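Side-chain contacts in beta-n-acetylhexosaminidase (Streptococcus pneumoniae, PDB 4AZI), which hydrolyses terminal beta-linked N-acetyl-D-hexosamine residues from glycans, as a glycoside hydrolase family 20 catalytic module of the pneumococcal exo-enzyme StrH: residues 10-15 / 271-276; 179-184 / 229-234; 250-255 / 260-265; 307-312 / 319-324. The protein carries 2 engineered substitutions. All coordinates share one frame; numbering follows the deposited sequence. Where two conformers were deposited one is given.

Contact 1 of 4, residues 10-15 / 271-276; sequences NKVISI and KFLNTN
L273 sets CG anti to its own backbone N (chi1 176°), and this brings its CD1 methyl up to the side chains of N10 and V12. V12 holds CG1 anti to its backbone N (chi1 -170°), which leaves CG2 as the branch facing the leucine. The setting is the (beta/alpha)8 barrel of the catalytic domain: strand 10-16 is the first of its eight strands and strand 271-282 the seventh, with strand 321-329 between them. The CA atoms of N10 and L273 are 8.0 Å apart, too far for paired backbones, and the segments share no hydrogen bond. Strand 321-329 bonds to both instead, V322 pairing with N10 and with F272. The contact is therefore made across one intervening strand by side chains. L273 CD1 lies 4.3 Å from V12 CG2, an apolar approach, and it is equally distant, 4.3 Å, from N10 CB. The amide of N10 has a different use, its ND2 bonding to D41 on the second strand. V12 and L273 are buried, and V12 also touches M325 of the strand between. Two residues on, T275 OG1 donates to L273 O at 2.9 Å, the donor lying above the carbonyl plane, 57° out of it.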
# COMPACT_ATOMS: atom_id res chain seq x y z
N ASN A 10 -5.36 -1.99 -12.03
CA ASN A 10 -5.54 -1.55 -10.64
C ASN A 10 -5.55 -0.03 -10.53
O ASN A 10 -4.69 0.63 -11.11
CB ASN A 10 -4.44 -2.12 -9.75
CG ASN A 10 -4.56 -3.62 -9.55
OD1 ASN A 10 -3.95 -4.40 -10.28
ND2 ASN A 10 -5.35 -4.02 -8.55
N LYS A 11 -6.53 0.52 -9.80
CA LYS A 11 -6.54 1.94 -9.43
C LYS A 11 -6.53 2.02 -7.91
O LYS A 11 -7.50 1.65 -7.24
CB LYS A 11 -7.75 2.68 -9.99
CG LYS A 11 -7.68 3.02 -11.48
CD LYS A 11 -8.00 1.84 -12.39
CE LYS A 11 -9.30 1.16 -11.99
NZ LYS A 11 -9.75 0.20 -13.04
N VAL A 12 -5.42 2.50 -7.37
CA VAL A 12 -5.15 2.33 -5.95
C VAL A 12 -4.95 3.67 -5.24
O VAL A 12 -4.29 4.57 -5.76
CB VAL A 12 -3.94 1.40 -5.71
CG1 VAL A 12 -3.81 1.02 -4.24
CG2 VAL A 12 -4.06 0.13 -6.55
N ILE A 13 -5.57 3.80 -4.07
CA ILE A 13 -5.29 4.89 -3.13
C ILE A 13 -4.51 4.30 -1.95
O ILE A 13 -4.94 3.32 -1.33
CB ILE A 13 -6.59 5.65 -2.70
CG1 ILE A 13 -6.29 6.76 -1.68
CG2 ILE A 13 -7.68 4.71 -2.20
CD1 ILE A 13 -5.36 7.85 -2.20
N SER A 14 -3.34 4.87 -1.67
CA SER A 14 -2.52 4.42 -0.55
C SER A 14 -2.67 5.37 0.63
O SER A 14 -2.67 6.59 0.44
CB SER A 14 -1.04 4.29 -0.95
OG SER A 14 -0.23 3.90 0.15
N ILE A 15 -2.80 4.81 1.83
CA ILE A 15 -2.96 5.57 3.08
C ILE A 15 -1.92 5.10 4.12
O ILE A 15 -1.91 3.93 4.52
CB ILE A 15 -4.39 5.42 3.67
CG1 ILE A 15 -5.48 5.98 2.72
CG2 ILE A 15 -4.48 6.01 5.07
CD1 ILE A 15 -5.46 7.49 2.46
N LYS A 271 7.09 -6.77 -13.18
CA LYS A 271 5.86 -6.04 -13.46
C LYS A 271 5.69 -4.93 -12.43
O LYS A 271 6.14 -5.07 -11.30
CB LYS A 271 4.66 -6.98 -13.42
CG LYS A 271 4.68 -8.01 -14.54
CD LYS A 271 4.28 -9.38 -14.02
CE LYS A 271 2.78 -9.59 -14.06
NZ LYS A 271 2.26 -9.90 -15.43
N PHE A 272 5.03 -3.84 -12.83
CA PHE A 272 5.01 -2.63 -12.02
C PHE A 272 3.62 -2.25 -11.57
O PHE A 272 2.67 -2.39 -12.33
CB PHE A 272 5.59 -1.43 -12.81
CG PHE A 272 7.02 -1.61 -13.24
CD1 PHE A 272 8.05 -1.57 -12.31
CD2 PHE A 272 7.34 -1.80 -14.58
CE1 PHE A 272 9.37 -1.71 -12.69
CE2 PHE A 272 8.66 -1.95 -14.97
CZ PHE A 272 9.67 -1.91 -14.03
N LEU A 273 3.51 -1.78 -10.33
CA LEU A 273 2.39 -0.97 -9.90
C LEU A 273 2.91 0.47 -9.90
O LEU A 273 3.80 0.80 -9.11
CB LEU A 273 1.87 -1.38 -8.52
CG LEU A 273 0.73 -0.51 -7.94
CD1 LEU A 273 -0.51 -0.53 -8.84
CD2 LEU A 273 0.36 -0.92 -6.52
N ASN A 274 2.39 1.29 -10.83
CA ASN A 274 2.87 2.66 -11.04
C ASN A 274 2.51 3.58 -9.87
O ASN A 274 1.40 4.10 -9.79
CB ASN A 274 2.35 3.22 -12.38
CG ASN A 274 2.88 4.62 -12.70
OD1 ASN A 274 3.79 5.14 -12.05
ND2 ASN A 274 2.30 5.23 -13.73
N THR A 275 3.48 3.77 -8.99
CA THR A 275 3.29 4.46 -7.72
C THR A 275 4.05 5.78 -7.76
O THR A 275 4.82 6.11 -6.85
CB THR A 275 3.79 3.56 -6.58
OG1 THR A 275 3.17 2.27 -6.72
CG2 THR A 275 3.46 4.13 -5.20
N ASN A 276 3.81 6.55 -8.83
CA ASN A 276 4.63 7.72 -9.13
C ASN A 276 4.69 8.71 -8.00
O ASN A 276 3.66 9.14 -7.50
CB ASN A 276 4.10 8.41 -10.38
CG ASN A 276 5.18 9.14 -11.13
OD1 ASN A 276 6.01 9.82 -10.54
ND2 ASN A 276 5.19 8.98 -12.45

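Contact 2 of 4, residues 179-184 / 229-234; sequences FGTDEY and DGFYYE. With OAN (O-(2-acetamido-2-deoxy D-glucopyranosylidene) amino-N-phenylcarbamate), chain C; EDO (1,2-ethanediol), chain F.
D229 has the largest buried share of this contact. Its CB points at the backbone of D182 and E183, and with CG anti to the carbonyl carbon (chi1 -51°) the carboxylate lies beside that backbone. OD2 accepts a weak hydrogen bond from E183 N at 3.3 Å, fairly straight at 160°, while D229 OD1 packs against D182 CB at 3.7 Å. Y257 OH bonds to OD2 and W250 NE1 to OD1, so each oxygen of the buried carboxylate has a polar partner beyond the two segments. The carboxylate plane of E183 is turned 70° from that of D229. These residues lie on loops after the fourth and fifth strands of the TIM barrel, and D182 and E183 probably correspond to the catalytic Asp-Glu pair of family 20. D182 OD2 accepts a hydrogen bond from the acetamido NAI of the bound inhibitor at 3.0 Å, and N116 ND2 binds D182 OD1. E183 OE2 accepts from the carbamate NAO at 2.9 Å, while H120 bonds to its OE1; an ethanediol, probably from the crystallisation liquor, also donates to both E183 oxygens. F231 and T181 cross at about a right angle, T181 OG1 standing 4.1 Å from F231 CE1 in an oblique approach to the ring. One water bridges the loops, donating to T181 OG1 at 2.9 Å and accepting from G230 N at 2.8 Å.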
# COMPACT_ATOMS: atom_id res chain seq x y z
N PHE A 179 5.60 -5.97 1.44
CA PHE A 179 6.67 -6.04 2.47
C PHE A 179 7.66 -4.86 2.46
O PHE A 179 8.57 -4.79 3.29
CB PHE A 179 7.37 -7.43 2.52
CG PHE A 179 8.11 -7.83 1.26
CD1 PHE A 179 9.44 -7.46 1.06
CD2 PHE A 179 7.52 -8.68 0.33
CE1 PHE A 179 10.13 -7.86 -0.07
CE2 PHE A 179 8.22 -9.09 -0.81
CZ PHE A 179 9.52 -8.69 -1.00
N GLY A 180 7.46 -3.93 1.53
CA GLY A 180 8.11 -2.62 1.58
C GLY A 180 9.54 -2.61 1.10
O GLY A 180 9.78 -2.75 -0.10
N THR A 181 10.47 -2.45 2.05
CA THR A 181 11.93 -2.47 1.86
C THR A 181 12.54 -1.16 1.35
O THR A 181 13.74 -1.11 1.05
CB THR A 181 12.47 -3.69 1.05
OG1 THR A 181 12.18 -3.54 -0.34
CG2 THR A 181 11.86 -4.99 1.55
N ASP A 182 11.74 -0.09 1.30
CA ASP A 182 12.26 1.20 0.82
C ASP A 182 13.27 1.80 1.79
O ASP A 182 13.32 1.42 2.95
CB ASP A 182 11.13 2.22 0.56
CG ASP A 182 10.19 2.39 1.75
OD1 ASP A 182 9.82 1.37 2.38
OD2 ASP A 182 9.80 3.55 2.02
N GLU A 183 14.08 2.71 1.26
CA GLU A 183 14.92 3.61 2.05
C GLU A 183 15.62 2.97 3.27
O GLU A 183 15.43 3.42 4.40
CB GLU A 183 14.11 4.81 2.51
CG GLU A 183 13.40 5.61 1.41
CD GLU A 183 12.58 6.73 2.00
OE1 GLU A 183 11.77 6.45 2.90
OE2 GLU A 183 12.77 7.90 1.60
N TYR A 184 16.43 1.94 3.02
CA TYR A 184 17.13 1.24 4.09
C TYR A 184 18.04 2.20 4.86
O TYR A 184 18.92 2.83 4.25
CB TYR A 184 17.98 0.08 3.51
CG TYR A 184 18.67 -0.74 4.58
CD1 TYR A 184 18.04 -1.84 5.16
CD2 TYR A 184 19.96 -0.40 5.02
CE1 TYR A 184 18.67 -2.59 6.15
CE2 TYR A 184 20.59 -1.14 6.01
CZ TYR A 184 19.95 -2.23 6.57
OH TYR A 184 20.57 -2.96 7.56
N ASP A 229 13.24 0.48 -4.52
CA ASP A 229 14.58 0.95 -4.07
C ASP A 229 15.68 -0.11 -4.04
O ASP A 229 16.75 0.07 -4.63
CB ASP A 229 14.51 1.57 -2.66
CG ASP A 229 13.43 2.62 -2.52
OD1 ASP A 229 12.30 2.40 -2.99
OD2 ASP A 229 13.72 3.66 -1.90
N GLY A 230 15.41 -1.22 -3.36
CA GLY A 230 16.46 -2.18 -3.04
C GLY A 230 16.76 -3.15 -4.15
O GLY A 230 17.68 -3.95 -4.03
N PHE A 231 15.99 -3.10 -5.24
CA PHE A 231 16.09 -4.12 -6.29
C PHE A 231 17.06 -3.73 -7.41
O PHE A 231 16.88 -2.71 -8.08
CB PHE A 231 14.70 -4.44 -6.86
CG PHE A 231 13.83 -5.23 -5.93
CD1 PHE A 231 13.20 -4.63 -4.84
CD2 PHE A 231 13.63 -6.60 -6.14
CE1 PHE A 231 12.40 -5.37 -3.98
CE2 PHE A 231 12.82 -7.34 -5.29
CZ PHE A 231 12.21 -6.72 -4.20
N TYR A 232 18.07 -4.56 -7.60
CA TYR A 232 19.10 -4.34 -8.61
C TYR A 232 19.64 -2.92 -8.58
O TYR A 232 19.60 -2.21 -9.58
CB TYR A 232 18.58 -4.73 -10.00
CG TYR A 232 18.34 -6.22 -10.08
CD1 TYR A 232 19.37 -7.08 -10.47
CD2 TYR A 232 17.12 -6.77 -9.73
CE1 TYR A 232 19.17 -8.44 -10.52
CE2 TYR A 232 16.91 -8.13 -9.78
CZ TYR A 232 17.94 -8.96 -10.18
OH TYR A 232 17.76 -10.31 -10.23
N TYR A 233 20.12 -2.51 -7.41
CA TYR A 233 20.60 -1.14 -7.22
C TYR A 233 21.66 -0.83 -8.27
O TYR A 233 22.49 -1.69 -8.59
CB TYR A 233 21.16 -0.97 -5.80
CG TYR A 233 21.62 0.43 -5.47
CD1 TYR A 233 20.70 1.45 -5.22
CD2 TYR A 233 22.98 0.74 -5.39
CE1 TYR A 233 21.12 2.74 -4.90
CE2 TYR A 233 23.41 2.02 -5.08
CZ TYR A 233 22.48 3.02 -4.84
OH TYR A 233 22.92 4.28 -4.54
N GLU A 234 21.57 0.38 -8.82
CA GLU A 234 22.50 0.89 -9.84
C GLU A 234 22.64 0.01 -11.11
O GLU A 234 23.71 -0.05 -11.72
CB GLU A 234 23.87 1.25 -9.22
CG GLU A 234 24.43 2.58 -9.72
CD GLU A 234 25.69 3.03 -8.99
OE1 GLU A 234 25.89 2.66 -7.82
OE2 GLU A 234 26.48 3.78 -9.60
CAH OAN C . 8.50 4.46 -0.85
CAG OAN C . 8.36 5.89 -0.31
OAN OAN C . 7.68 6.71 -0.90
NAI OAN C . 9.03 6.14 0.81
CAB OAN C . 9.04 7.44 1.52
CAC OAN C . 7.81 7.53 2.43
OAJ OAN C . 8.07 6.85 3.66
CAD OAN C . 7.44 8.98 2.71
OAK OAN C . 6.31 8.98 3.57
CAE OAN C . 7.08 9.69 1.39
CAF OAN C . 6.74 11.17 1.53
OAM OAN C . 7.89 11.91 1.96
OAL OAN C . 8.12 9.56 0.39
CAA OAN C . 9.12 8.64 0.55
NAY OAN C . 10.20 8.79 -0.18
OAQ OAN C . 10.20 9.87 -1.02
CAP OAN C . 11.44 10.40 -1.24
OAR OAN C . 11.57 11.34 -2.03
NAO OAN C . 12.47 9.86 -0.56
CAS OAN C . 13.75 10.21 -0.68
CAT OAN C . 14.69 9.21 -0.92
CAU OAN C . 16.05 9.51 -1.04
CAV OAN C . 16.47 10.84 -0.94
CAW OAN C . 15.54 11.86 -0.70
CAX OAN C . 14.18 11.55 -0.57
C1 EDO F . 11.85 10.36 3.87
O1 EDO F . 11.26 9.94 2.62
C2 EDO F . 11.21 9.58 5.02
O2 EDO F . 11.65 8.23 5.00
O HOH W 1 12.94 -1.27 -1.95

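Contact 3 of 4, residues 250-255 / 260-265; sequences WSKGWW and ASPQYL. With OAN (O-(2-acetamido-2-deoxy D-glucopyranosylidene) amino-N-phenylcarbamate), chain C.
W250, one wall of the inhibitor pocket, begins a loop that later meets the next helix through K252, which lies against A260, S261 and P262. Within the pocket the acetamido methyl CAH stands over one face of the W250 indole, 3.7 Å above its plane and offset toward the rim. The indole's other end reaches the carbamate, with CZ3 3.2 Å from OAQ of the inhibitor. Further along, W254 CB is 4.1 Å from CAV of the phenyl group. K252 makes its contact through aliphatic carbons alone: CD is 3.8 Å from S261 CB, and CG is 3.8 Å from A260 O. Its CG, anti to the backbone N (chi1 -173°), carries the chain to S261. No hydrogen bond joins the segments; each is shaped locally. S251 OG accepts from G253 N at 2.9 Å, an ST turn, and S261 is the helix N-cap, its OG accepting from Y264 N at 2.9 Å. The contact thus spans the loop between strand 246-249 and helix 262-267. S311 touches both K252 and P262, and L265 on the helix packs on Y249 of strand 246-249 and F272 of strand 271-282.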
# COMPACT_ATOMS: atom_id res chain seq x y z
N TRP A 250 8.20 4.08 -7.54
CA TRP A 250 7.86 5.45 -7.19
C TRP A 250 8.86 6.48 -7.67
O TRP A 250 8.49 7.62 -7.89
CB TRP A 250 7.63 5.56 -5.69
CG TRP A 250 8.89 5.36 -4.90
CD1 TRP A 250 9.49 4.15 -4.55
CD2 TRP A 250 9.78 6.40 -4.39
NE1 TRP A 250 10.65 4.37 -3.86
CE2 TRP A 250 10.88 5.70 -3.73
CE3 TRP A 250 9.77 7.78 -4.41
CZ2 TRP A 250 11.91 6.38 -3.11
CZ3 TRP A 250 10.82 8.46 -3.79
CH2 TRP A 250 11.87 7.77 -3.16
N SER A 251 10.12 6.09 -7.81
CA SER A 251 11.20 7.01 -8.24
C SER A 251 12.48 6.25 -8.61
O SER A 251 12.73 5.14 -8.13
CB SER A 251 11.48 8.07 -7.15
OG SER A 251 12.65 8.83 -7.37
N LYS A 252 13.29 6.85 -9.49
CA LYS A 252 14.60 6.30 -9.84
C LYS A 252 15.67 6.91 -8.93
O LYS A 252 16.86 6.58 -9.03
CB LYS A 252 14.91 6.53 -11.32
CG LYS A 252 16.18 5.83 -11.80
CD LYS A 252 16.36 5.95 -13.31
CE LYS A 252 17.06 7.23 -13.75
NZ LYS A 252 18.53 7.28 -13.43
N GLY A 253 15.24 7.79 -8.05
CA GLY A 253 16.10 8.28 -7.01
C GLY A 253 16.60 9.69 -7.24
O GLY A 253 16.28 10.35 -8.21
N TRP A 254 17.45 10.09 -6.31
CA TRP A 254 17.89 11.46 -6.16
C TRP A 254 19.39 11.39 -6.26
O TRP A 254 19.94 10.29 -6.31
CB TRP A 254 17.39 11.91 -4.80
CG TRP A 254 17.63 13.35 -4.42
CD1 TRP A 254 18.23 13.82 -3.26
CD2 TRP A 254 17.27 14.55 -5.19
NE1 TRP A 254 18.27 15.19 -3.25
CE2 TRP A 254 17.71 15.69 -4.37
CE3 TRP A 254 16.65 14.79 -6.42
CZ2 TRP A 254 17.54 17.01 -4.79
CZ3 TRP A 254 16.49 16.13 -6.83
CH2 TRP A 254 16.92 17.21 -6.03
N TRP A 255 20.06 12.55 -6.32
CA TRP A 255 21.52 12.62 -6.36
C TRP A 255 22.15 11.55 -5.51
O TRP A 255 21.97 11.56 -4.29
CB TRP A 255 21.99 13.97 -5.84
CG TRP A 255 21.49 15.15 -6.62
CD1 TRP A 255 20.28 15.80 -6.49
CD2 TRP A 255 22.21 15.88 -7.67
NE1 TRP A 255 20.18 16.85 -7.37
CE2 TRP A 255 21.31 16.95 -8.11
CE3 TRP A 255 23.45 15.75 -8.28
CZ2 TRP A 255 21.66 17.84 -9.11
CZ3 TRP A 255 23.79 16.65 -9.28
CH2 TRP A 255 22.92 17.67 -9.69
N ALA A 260 17.73 1.39 -9.60
CA ALA A 260 17.53 0.78 -10.91
C ALA A 260 16.48 1.56 -11.68
O ALA A 260 15.54 2.12 -11.10
CB ALA A 260 17.11 -0.68 -10.77
N SER A 261 16.65 1.63 -12.99
CA SER A 261 15.66 2.28 -13.84
C SER A 261 14.50 1.32 -14.03
O SER A 261 14.67 0.10 -13.88
CB SER A 261 16.27 2.64 -15.19
OG SER A 261 16.61 1.48 -15.91
N PRO A 262 13.31 1.86 -14.36
CA PRO A 262 12.19 0.99 -14.72
C PRO A 262 12.52 0.16 -15.95
O PRO A 262 12.12 -1.01 -16.03
CB PRO A 262 11.04 1.97 -15.01
CG PRO A 262 11.47 3.27 -14.46
CD PRO A 262 12.96 3.28 -14.47
N GLN A 263 13.24 0.75 -16.91
CA GLN A 263 13.72 0.02 -18.09
C GLN A 263 14.53 -1.22 -17.67
O GLN A 263 14.28 -2.33 -18.15
CB GLN A 263 14.60 0.90 -19.00
CG GLN A 263 13.89 2.03 -19.73
CD GLN A 263 14.09 3.38 -19.06
OE1 GLN A 263 14.16 3.48 -17.84
NE2 GLN A 263 14.21 4.43 -19.87
N TYR A 264 15.50 -1.02 -16.77
CA TYR A 264 16.34 -2.11 -16.30
C TYR A 264 15.55 -3.22 -15.59
O TYR A 264 15.78 -4.40 -15.85
CB TYR A 264 17.47 -1.62 -15.39
CG TYR A 264 18.47 -2.72 -15.09
CD1 TYR A 264 19.51 -2.99 -15.98
CD2 TYR A 264 18.34 -3.52 -13.96
CE1 TYR A 264 20.42 -4.00 -15.72
CE2 TYR A 264 19.25 -4.53 -13.69
CZ TYR A 264 20.28 -4.77 -14.58
OH TYR A 264 21.19 -5.77 -14.35
N LEU A 265 14.65 -2.85 -14.69
CA LEU A 265 13.81 -3.83 -13.98
C LEU A 265 12.85 -4.58 -14.91
O LEU A 265 12.70 -5.78 -14.77
CB LEU A 265 13.06 -3.19 -12.81
CG LEU A 265 13.92 -2.63 -11.67
CD1 LEU A 265 13.01 -1.96 -10.64
CD2 LEU A 265 14.75 -3.73 -11.03
CAH OAN C . 8.50 4.46 -0.85
CAG OAN C . 8.36 5.89 -0.31
OAN OAN C . 7.68 6.71 -0.90
NAI OAN C . 9.03 6.14 0.81
CAB OAN C . 9.04 7.44 1.52
CAC OAN C . 7.81 7.53 2.43
OAJ OAN C . 8.07 6.85 3.66
CAD OAN C . 7.44 8.98 2.71
OAK OAN C . 6.31 8.98 3.57
CAE OAN C . 7.08 9.69 1.39
CAF OAN C . 6.74 11.17 1.53
OAM OAN C . 7.89 11.91 1.96
OAL OAN C . 8.12 9.56 0.39
CAA OAN C . 9.12 8.64 0.55
NAY OAN C . 10.20 8.79 -0.18
OAQ OAN C . 10.20 9.87 -1.02
CAP OAN C . 11.44 10.40 -1.24
OAR OAN C . 11.57 11.34 -2.03
NAO OAN C . 12.47 9.86 -0.56
CAS OAN C . 13.75 10.21 -0.68
CAT OAN C . 14.69 9.21 -0.92
CAU OAN C . 16.05 9.51 -1.04
CAV OAN C . 16.47 10.84 -0.94
CAW OAN C . 15.54 11.86 -0.70
CAX OAN C . 14.18 11.55 -0.57

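Contact 4 of 4, residues 307-312 / 319-324; sequences NQLAST and LPTVGS
Apolar contact between these segments centres on L309, whose CD1 reaches both L319 and T321. The L309 and L319 side chains cross at about a right angle, with L309 CD1 3.7 Å from L319 CB. T321 and L309 instead reach toward each other tip to tip, the T321 CG2 methyl 4.1 Å from L309 CD1. The T321 torsion (chi1 66°) divides the work of that residue: CG2, anti to the carbonyl carbon, serves the leucine, whereas OG1 turns to the polar side.

The polar side is organised by a water and a lysine. N307 OD1 and T321 OG1 approach to 3.5 Å, and both bond to K9 NZ. One water lies 2.6 Å from T321 OG1; it also donates to N307 OD1 and to S324 OG. A second water links the backbones, donating to N307 O at 2.6 Å and accepting a longer bond from L319 N at 3.3 Å. Direct hydrogen bonds between the segments are absent, so the hydrogen-bonded links run through the two waters and K9.

Local bonding shapes 307-312: a type II beta turn from L309 to T312 is closed by T312 N donating to L309 O and by T312 OG1, which reaches the same oxygen from the same face of the carbonyl plane. This loop follows helix 294-303 and leads toward strand 321-329, the eighth of the barrel, whose chain turns a corner at V322. L309 also packs on F272 of strand 271-282 and Y249 of strand 246-249, while L319 lies on P262 and A266 of helix 262-267.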
# COMPACT_ATOMS: atom_id res chain seq x y z
N ASN A 307 -0.14 5.92 -17.09
CA ASN A 307 0.80 4.84 -17.34
C ASN A 307 2.27 5.26 -17.22
O ASN A 307 3.16 4.42 -17.41
CB ASN A 307 0.54 4.21 -18.71
CG ASN A 307 -0.70 3.32 -18.74
OD1 ASN A 307 -1.06 2.70 -17.73
ND2 ASN A 307 -1.35 3.25 -19.89
N GLN A 308 2.55 6.52 -16.89
CA GLN A 308 3.94 6.98 -16.89
C GLN A 308 4.72 6.59 -15.64
O GLN A 308 4.42 7.05 -14.55
CB GLN A 308 4.03 8.47 -17.15
CG GLN A 308 5.45 9.00 -17.16
CD GLN A 308 5.55 10.38 -17.77
OE1 GLN A 308 5.28 10.56 -18.96
NE2 GLN A 308 5.94 11.36 -16.96
N LEU A 309 5.73 5.73 -15.79
CA LEU A 309 6.59 5.37 -14.66
C LEU A 309 7.56 6.52 -14.40
O LEU A 309 7.97 7.22 -15.33
CB LEU A 309 7.32 4.05 -14.92
CG LEU A 309 6.42 2.81 -14.88
CD1 LEU A 309 7.00 1.69 -15.73
CD2 LEU A 309 6.18 2.33 -13.46
N ALA A 310 7.91 6.72 -13.13
CA ALA A 310 8.83 7.79 -12.74
C ALA A 310 10.16 7.66 -13.47
O ALA A 310 10.64 6.54 -13.65
CB ALA A 310 9.05 7.78 -11.23
N SER A 311 10.74 8.80 -13.86
CA SER A 311 11.98 8.87 -14.66
C SER A 311 11.83 8.49 -16.14
O SER A 311 12.83 8.36 -16.86
CB SER A 311 13.14 8.09 -14.01
OG SER A 311 13.06 6.69 -14.27
N THR A 312 10.59 8.30 -16.60
CA THR A 312 10.33 7.98 -18.00
C THR A 312 9.31 8.92 -18.62
O THR A 312 8.45 9.49 -17.93
CB THR A 312 9.84 6.53 -18.23
OG1 THR A 312 8.53 6.37 -17.65
CG2 THR A 312 10.81 5.51 -17.64
N LEU A 319 6.08 0.82 -20.73
CA LEU A 319 6.38 -0.39 -19.98
C LEU A 319 5.12 -0.93 -19.30
O LEU A 319 4.32 -0.15 -18.77
CB LEU A 319 7.46 -0.10 -18.93
CG LEU A 319 8.85 0.33 -19.44
CD1 LEU A 319 9.71 0.90 -18.32
CD2 LEU A 319 9.57 -0.82 -20.12
N PRO A 320 4.93 -2.26 -19.33
CA PRO A 320 3.75 -2.88 -18.71
C PRO A 320 3.60 -2.56 -17.23
O PRO A 320 4.51 -2.77 -16.43
CB PRO A 320 3.98 -4.38 -18.93
CG PRO A 320 4.78 -4.42 -20.20
CD PRO A 320 5.71 -3.24 -20.11
N THR A 321 2.44 -2.01 -16.90
CA THR A 321 2.07 -1.77 -15.51
C THR A 321 0.80 -2.56 -15.29
O THR A 321 0.08 -2.85 -16.26
CB THR A 321 1.85 -0.27 -15.23
OG1 THR A 321 0.70 0.20 -15.96
CG2 THR A 321 3.06 0.51 -15.66
N VAL A 322 0.53 -2.95 -14.05
CA VAL A 322 -0.74 -3.60 -13.72
C VAL A 322 -1.79 -2.55 -13.31
O VAL A 322 -2.96 -2.86 -13.12
CB VAL A 322 -0.60 -4.68 -12.62
CG1 VAL A 322 0.39 -5.76 -13.04
CG2 VAL A 322 -0.20 -4.05 -11.28
N GLY A 323 -1.33 -1.30 -13.19
CA GLY A 323 -2.17 -0.19 -12.76
C GLY A 323 -1.36 0.88 -12.05
O GLY A 323 -0.14 0.89 -12.13
N SER A 324 -2.05 1.75 -11.31
CA SER A 324 -1.42 2.91 -10.70
C SER A 324 -1.93 3.18 -9.30
O SER A 324 -3.08 2.85 -8.97
CB SER A 324 -1.63 4.15 -11.57
OG SER A 324 -0.85 4.09 -12.75
O HOH W 2 4.93 3.10 -18.69
O HOH W 3 -0.71 2.09 -14.91

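In the fold
All four contacts belong to one (beta/alpha)8 barrel. Contacts 2 and 3 are in series along the chain and nested within the span closed by contact 1, and contact 4 follows. Contacts 1 and 4 are the nearest pair, centres about 9 Å apart: strand 321-329 of contact 4 lies between the two strands of contact 1 and bonds to each, completing the barrel's closure. Contacts 2 and 3, centres about 10 Å apart, both touch the inhibitor. Contact 3 also meets contact 4, centres about 12 Å apart, with W250 O against A310 CB. Contacts 1 and 2, centres about 17 Å apart, do not touch, but contact 1 meets contact 3, T275 against W250, so the pocket loop rests on the seventh strand.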